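Local coordinates for uncharacterized conserved protein YjbQ/UPF0047 family, ortholog yugU B.subtilis (Clostridium acetobutylicum, PDB 1VMH) that is of unknown function, belongs to the UPF0047 (YjbQ) family and assembles as a trimer that holds a sodium ion between its subunits, at residues Q28-T33 with I126-F131; G60-E65 with S103-S108. All blocks are in the same frame, centred on the assembly; numbering follows the deposited sequence.

Interaction 1. Residues Q28-T33 with I126-F131; sequences QFIDIT and IYFTEF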
loop_
_atom_site.group_PDB
_atom_site.type_symbol
_atom_site.label_atom_id
_atom_site.label_comp_id
_atom_site.label_asym_id
_atom_site.label_seq_id
_atom_site.Cartn_x
_atom_site.Cartn_y
_atom_site.Cartn_z
ATOM N N GLN A 28 17.499 4.286 3.232
ATOM C CA GLN A 28 17.428 5.724 3.081
ATOM C C GLN A 28 16.039 6.156 2.629
ATOM O O GLN A 28 15.437 5.479 1.798
ATOM C CB GLN A 28 18.450 6.163 2.025
ATOM C CG GLN A 28 18.721 7.652 1.943
ATOM C CD GLN A 28 19.717 8.015 0.887
ATOM O OE1 GLN A 28 20.312 7.151 0.282
ATOM N NE2 GLN A 28 19.915 9.312 0.662
ATOM N N PHE A 29 15.529 7.245 3.190
ATOM C CA PHE A 29 14.319 7.895 2.693
ATOM C C PHE A 29 14.789 9.110 1.898
ATOM O O PHE A 29 15.524 9.967 2.430
ATOM C CB PHE A 29 13.398 8.385 3.808
ATOM C CG PHE A 29 12.396 7.383 4.285
ATOM C CD1 PHE A 29 12.706 6.030 4.422
ATOM C CD2 PHE A 29 11.112 7.810 4.632
ATOM C CE1 PHE A 29 11.716 5.118 4.880
ATOM C CE2 PHE A 29 10.182 6.931 5.116
ATOM C CZ PHE A 29 10.467 5.606 5.237
ATOM N N ILE A 30 14.376 9.213 0.658
ATOM C CA ILE A 30 14.704 10.355 -0.205
ATOM C C ILE A 30 13.396 11.090 -0.547
ATOM O O ILE A 30 12.455 10.502 -1.105
ATOM C CB ILE A 30 15.427 9.910 -1.499
ATOM C CG1 ILE A 30 16.742 9.188 -1.137
ATOM C CG2 ILE A 30 15.670 11.131 -2.378
ATOM C CD1 ILE A 30 16.630 7.691 -1.071
ATOM N N ASP A 31 13.322 12.381 -0.202
ATOM C CA ASP A 31 12.115 13.172 -0.427
ATOM C C ASP A 31 12.058 13.593 -1.890
ATOM O O ASP A 31 12.854 14.418 -2.333
ATOM C CB ASP A 31 12.142 14.421 0.459
ATOM C CG ASP A 31 10.854 15.207 0.395
ATOM O OD1 ASP A 31 10.119 15.113 -0.590
ATOM O OD2 ASP A 31 10.613 16.004 1.325
ATOM N N ILE A 32 11.137 12.989 -2.631
ATOM C CA ILE A 32 10.972 13.234 -4.051
ATOM C C ILE A 32 9.758 14.081 -4.371
ATOM O O ILE A 32 9.341 14.194 -5.534
ATOM C CB ILE A 32 10.941 11.917 -4.859
ATOM C CG1 ILE A 32 9.834 10.959 -4.375
ATOM C CG2 ILE A 32 12.302 11.247 -4.722
ATOM C CD1 ILE A 32 9.584 9.772 -5.299
ATOM N N THR A 33 9.209 14.762 -3.370
ATOM C CA THR A 33 8.002 15.570 -3.562
ATOM C C THR A 33 8.181 16.584 -4.691
ATOM O O THR A 33 7.304 16.728 -5.545
ATOM C CB THR A 33 7.595 16.310 -2.266
ATOM O OG1 THR A 33 7.564 15.390 -1.157
ATOM C CG2 THR A 33 6.268 16.968 -2.401
ATOM N N ILE A 126 6.427 12.911 -0.184
ATOM C CA ILE A 126 6.494 11.672 -0.956
ATOM C C ILE A 126 7.932 11.215 -0.947
ATOM O O ILE A 126 8.835 12.013 -1.266
ATOM C CB ILE A 126 6.053 11.875 -2.391
ATOM C CG1 ILE A 126 4.647 12.478 -2.491
ATOM C CG2 ILE A 126 6.117 10.529 -3.116
ATOM C CD1 ILE A 126 4.396 13.210 -3.806
ATOM N N TYR A 127 8.182 9.967 -0.530
ATOM C CA TYR A 127 9.506 9.410 -0.372
ATOM C C TYR A 127 9.758 8.175 -1.189
ATOM O O TYR A 127 8.931 7.277 -1.256
ATOM C CB TYR A 127 9.704 9.005 1.071
ATOM C CG TYR A 127 9.959 10.116 2.020
ATOM C CD1 TYR A 127 11.216 10.682 2.097
ATOM C CD2 TYR A 127 8.984 10.568 2.873
ATOM C CE1 TYR A 127 11.492 11.688 2.992
ATOM C CE2 TYR A 127 9.262 11.551 3.792
ATOM C CZ TYR A 127 10.517 12.106 3.832
ATOM O OH TYR A 127 10.824 13.100 4.766
ATOM N N PHE A 128 10.908 8.142 -1.846
ATOM C CA PHE A 128 11.515 6.895 -2.304
ATOM C C PHE A 128 12.206 6.238 -1.099
ATOM O O PHE A 128 13.023 6.890 -0.432
ATOM C CB PHE A 128 12.563 7.227 -3.357
ATOM C CG PHE A 128 13.181 6.046 -4.020
ATOM C CD1 PHE A 128 14.231 5.396 -3.460
ATOM C CD2 PHE A 128 12.710 5.582 -5.242
ATOM C CE1 PHE A 128 14.813 4.286 -4.086
ATOM C CE2 PHE A 128 13.310 4.511 -5.863
ATOM C CZ PHE A 128 14.329 3.860 -5.286
ATOM N N THR A 129 11.858 4.978 -0.781
ATOM C CA THR A 129 12.386 4.268 0.371
ATOM C C THR A 129 13.388 3.205 -0.126
ATOM O O THR A 129 13.003 2.124 -0.608
ATOM C CB THR A 129 11.278 3.617 1.258
ATOM O OG1 THR A 129 10.560 2.637 0.499
ATOM C CG2 THR A 129 10.225 4.686 1.614
ATOM N N GLU A 130 14.679 3.514 -0.005
ATOM C CA GLU A 130 15.731 2.600 -0.385
ATOM C C GLU A 130 15.964 1.627 0.737
ATOM O O GLU A 130 16.219 2.059 1.863
ATOM C CB GLU A 130 17.008 3.390 -0.677
ATOM C CG GLU A 130 18.258 2.527 -0.909
ATOM C CD GLU A 130 18.135 1.744 -2.189
ATOM O OE1 GLU A 130 17.477 0.693 -2.187
ATOM O OE2 GLU A 130 18.714 2.168 -3.214
ATOM N N PHE A 131 15.978 0.327 0.422
ATOM C CA PHE A 131 16.388 -0.695 1.381
ATOM C C PHE A 131 17.631 -1.540 1.024
ATOM O O PHE A 131 18.038 -2.397 1.829
ATOM C CB PHE A 131 15.210 -1.595 1.721
ATOM C CG PHE A 131 14.050 -0.834 2.323
ATOM C CD1 PHE A 131 14.180 -0.209 3.559
ATOM C CD2 PHE A 131 12.847 -0.727 1.637
ATOM C CE1 PHE A 131 13.114 0.486 4.127
ATOM C CE2 PHE A 131 11.772 -0.023 2.192
ATOM C CZ PHE A 131 11.911 0.582 3.408
#

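Interaction 2. Residues G60-E65 with S103-S108; sequences GITINE and SLMGSS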
loop_
_atom_site.group_PDB
_atom_site.type_symbol
_atom_site.label_atom_id
_atom_site.label_comp_id
_atom_site.label_asym_id
_atom_site.label_seq_id
_atom_site.Cartn_x
_atom_site.Cartn_y
_atom_site.Cartn_z
ATOM N N GLY A 60 10.845 1.078 -2.402
ATOM C CA GLY A 60 9.432 1.346 -2.513
ATOM C C GLY A 60 9.159 2.835 -2.434
ATOM O O GLY A 60 10.076 3.670 -2.566
ATOM N N ILE A 61 7.872 3.154 -2.309
ATOM C CA ILE A 61 7.405 4.545 -2.206
ATOM C C ILE A 61 6.495 4.646 -0.995
ATOM O O ILE A 61 5.652 3.779 -0.784
ATOM C CB ILE A 61 6.598 4.991 -3.447
ATOM C CG1 ILE A 61 7.361 4.696 -4.755
ATOM C CG2 ILE A 61 6.197 6.453 -3.337
ATOM C CD1 ILE A 61 8.608 5.485 -5.044
ATOM N N THR A 62 6.657 5.671 -0.180
ATOM C CA THR A 62 5.704 5.934 0.883
ATOM C C THR A 62 5.448 7.418 1.015
ATOM O O THR A 62 6.128 8.214 0.389
ATOM C CB THR A 62 6.175 5.387 2.253
ATOM O OG1 THR A 62 5.031 5.309 3.142
ATOM C CG2 THR A 62 7.263 6.226 2.852
ATOM N N ILE A 63 4.456 7.800 1.797
ATOM C CA ILE A 63 4.152 9.246 2.053
ATOM C C ILE A 63 4.172 9.397 3.550
ATOM O O ILE A 63 3.484 8.637 4.237
ATOM C CB ILE A 63 2.805 9.633 1.429
ATOM C CG1 ILE A 63 2.878 9.476 -0.107
ATOM C CG2 ILE A 63 2.383 11.037 1.805
ATOM C CD1 ILE A 63 1.642 9.848 -0.918
ATOM N N ASN A 64 4.931 10.346 4.074
ATOM C CA ASN A 64 5.022 10.456 5.517
ATOM C C ASN A 64 5.595 11.821 5.867
ATOM O O ASN A 64 5.745 12.687 5.005
ATOM C CB ASN A 64 5.778 9.265 6.142
ATOM C CG ASN A 64 5.230 8.871 7.510
ATOM O OD1 ASN A 64 5.221 9.695 8.424
ATOM N ND2 ASN A 64 4.745 7.625 7.644
ATOM N N GLU A 65 5.880 12.021 7.151
ATOM C CA GLU A 65 6.438 13.271 7.683
ATOM C C GLU A 65 7.688 13.691 6.926
ATOM O O GLU A 65 8.625 12.891 6.799
ATOM C CB GLU A 65 6.801 13.041 9.147
ATOM C CG GLU A 65 7.709 14.081 9.787
ATOM C CD GLU A 65 7.008 15.387 10.021
ATOM O OE1 GLU A 65 5.849 15.376 10.485
ATOM O OE2 GLU A 65 7.600 16.437 9.721
ATOM N N SER A 103 7.846 -4.394 0.019
ATOM C CA SER A 103 6.424 -4.775 -0.125
ATOM C C SER A 103 5.596 -4.088 0.939
ATOM O O SER A 103 4.428 -3.718 0.705
ATOM C CB SER A 103 6.215 -6.289 -0.056
ATOM O OG SER A 103 6.289 -6.878 -1.347
ATOM N N LEU A 104 6.178 -3.909 2.127
ATOM C CA LEU A 104 5.458 -3.242 3.210
ATOM C C LEU A 104 5.203 -1.777 2.957
ATOM O O LEU A 104 4.127 -1.243 3.318
ATOM C CB LEU A 104 6.184 -3.393 4.546
ATOM C CG LEU A 104 6.277 -4.794 5.152
ATOM C CD1 LEU A 104 7.202 -4.876 6.364
ATOM C CD2 LEU A 104 4.935 -5.347 5.524
ATOM N N MET A 105 6.160 -1.084 2.375
ATOM C CA MET A 105 5.945 0.328 2.002
ATOM C C MET A 105 5.017 0.438 0.807
ATOM O O MET A 105 4.123 1.304 0.761
ATOM C CB MET A 105 7.282 1.023 1.690
ATOM C CG MET A 105 8.215 1.124 2.883
ATOM S SD MET A 105 7.589 2.122 4.252
ATOM C CE MET A 105 6.848 0.853 5.289
ATOM N N GLY A 106 5.222 -0.409 -0.192
ATOM C CA GLY A 106 4.499 -0.366 -1.428
ATOM C C GLY A 106 5.340 -0.005 -2.634
ATOM O O GLY A 106 6.350 0.688 -2.544
ATOM N N SER A 107 4.883 -0.497 -3.789
ATOM C CA SER A 107 5.535 -0.262 -5.073
ATOM C C SER A 107 5.139 1.067 -5.707
ATOM O O SER A 107 5.879 1.566 -6.552
ATOM C CB SER A 107 5.210 -1.418 -6.035
ATOM O OG SER A 107 3.788 -1.590 -6.165
ATOM N N SER A 108 4.060 1.685 -5.249
ATOM C CA SER A 108 3.629 2.984 -5.758
ATOM C C SER A 108 2.791 3.692 -4.732
ATOM O O SER A 108 2.258 3.090 -3.786
ATOM C CB SER A 108 2.824 2.822 -7.049
ATOM O OG SER A 108 1.537 2.272 -6.788
HETATM O O HOH W 1 3.419 3.334 2.461
#

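Interaction 1. Residues Q28-T33 with I126-F131
F29 and Y127 meet on one face of an antiparallel strand pair, 28-31 against 124-130, in the three-stranded sheet of this YjbQ-like fold. Their rings are oblique, planes at 53°, and CD2 of F29 stands over one face of Y127, 3.7 Å from its CG. The Y127 ring also reaches D31, its non-hydrogen-bonded partner in the pair, with CE1 lying 3.8 Å from CB of D31. F29 also receives CG2 of T129 over one face, a CH-pi contact 3.8 Å from the ring centroid. That methyl sits beside the backbone N of T129, with OG1 taking the place between N and carbonyl carbon (chi1 62°). Helix 69-82 packs on F29 and Y127, while the hydroxyl of Y127 bonds to the backbone O of E65. On the other face I30 and F128 lie alongside each other. Paired backbone bonds join Q28 with E130 and I30 with F128, and I32 N continues the ladder to I126 O. Where strand 28-31 gives way to helix 33-43, D31 forms an Asx turn: its OD1 accepts from both N and OG1 of T33. The same hydroxyl oxygen accepts a nearly straight bond from I126 N at 2.9 Å (169°).

Interaction 2. Residues G60-E65 with S103-S108
The C-terminal end of helix 96-105 is docked against strand 59-65, outermost in the three-stranded sheet of its own chain, beside the sodium ion where the subunits of the trimer meet. G106, the first residue past the helix, leaves helical geometry with a positive phi of 114°, and its carbonyl accepts the one direct hydrogen bond between the segments, from I61 N at 2.9 Å. The donor lies 23° out of the carbonyl plane. Close fit accompanies this bond: CA of G60 comes within 3.2 Å of G106 O, so the strand backbone lies close against the carbonyl. The carbonyls of I61 and M105 also approach each other, but as two acceptors they do not bond; I61 O instead accepts from the side chain of Q109. M105 starts toward the strand; with CG beside its backbone N and the chain bent at chi2 (-63°), SD comes to lie 4.1 Å from CB of T62. The side chain of I61 lies alongside the turn, its CG1 3.9 Å from S107 O. The hydroxyl of T62, anti to its backbone N, hydrogen-bonds with S103 OG of the second subunit, which also bonds to N64 ND2; the strand thus takes part in the subunit interface. L104 O binds the sodium ion together with its counterparts from the other two chains. A water bridges the strand and the helix end, lying 2.6 Å from T62 OG1 and donating to M105 O at 2.7 Å.

From the N terminus the chain passes through strand 18-22 to strand 28-31, and interaction 1 closes a long loop by pairing it with strand 124-130 near the end of the chain. Interaction 2 falls wholly within that loop: strand 59-65 is followed by helices 69-82 and 96-105, and the chain then returns to the strand's beginning at residues 103-108. The two closures nest without crossing. They share the three-stranded sheet, whose central strand 124-130 has 28-31 on one side and 59-65 on the other. Probable backbone hydrogen bonds from T129 N to G60 O and from Y127 N to T62 O join the contacts directly, connecting the outer strand of interaction 1 through the sheet to the sodium-bearing helix end.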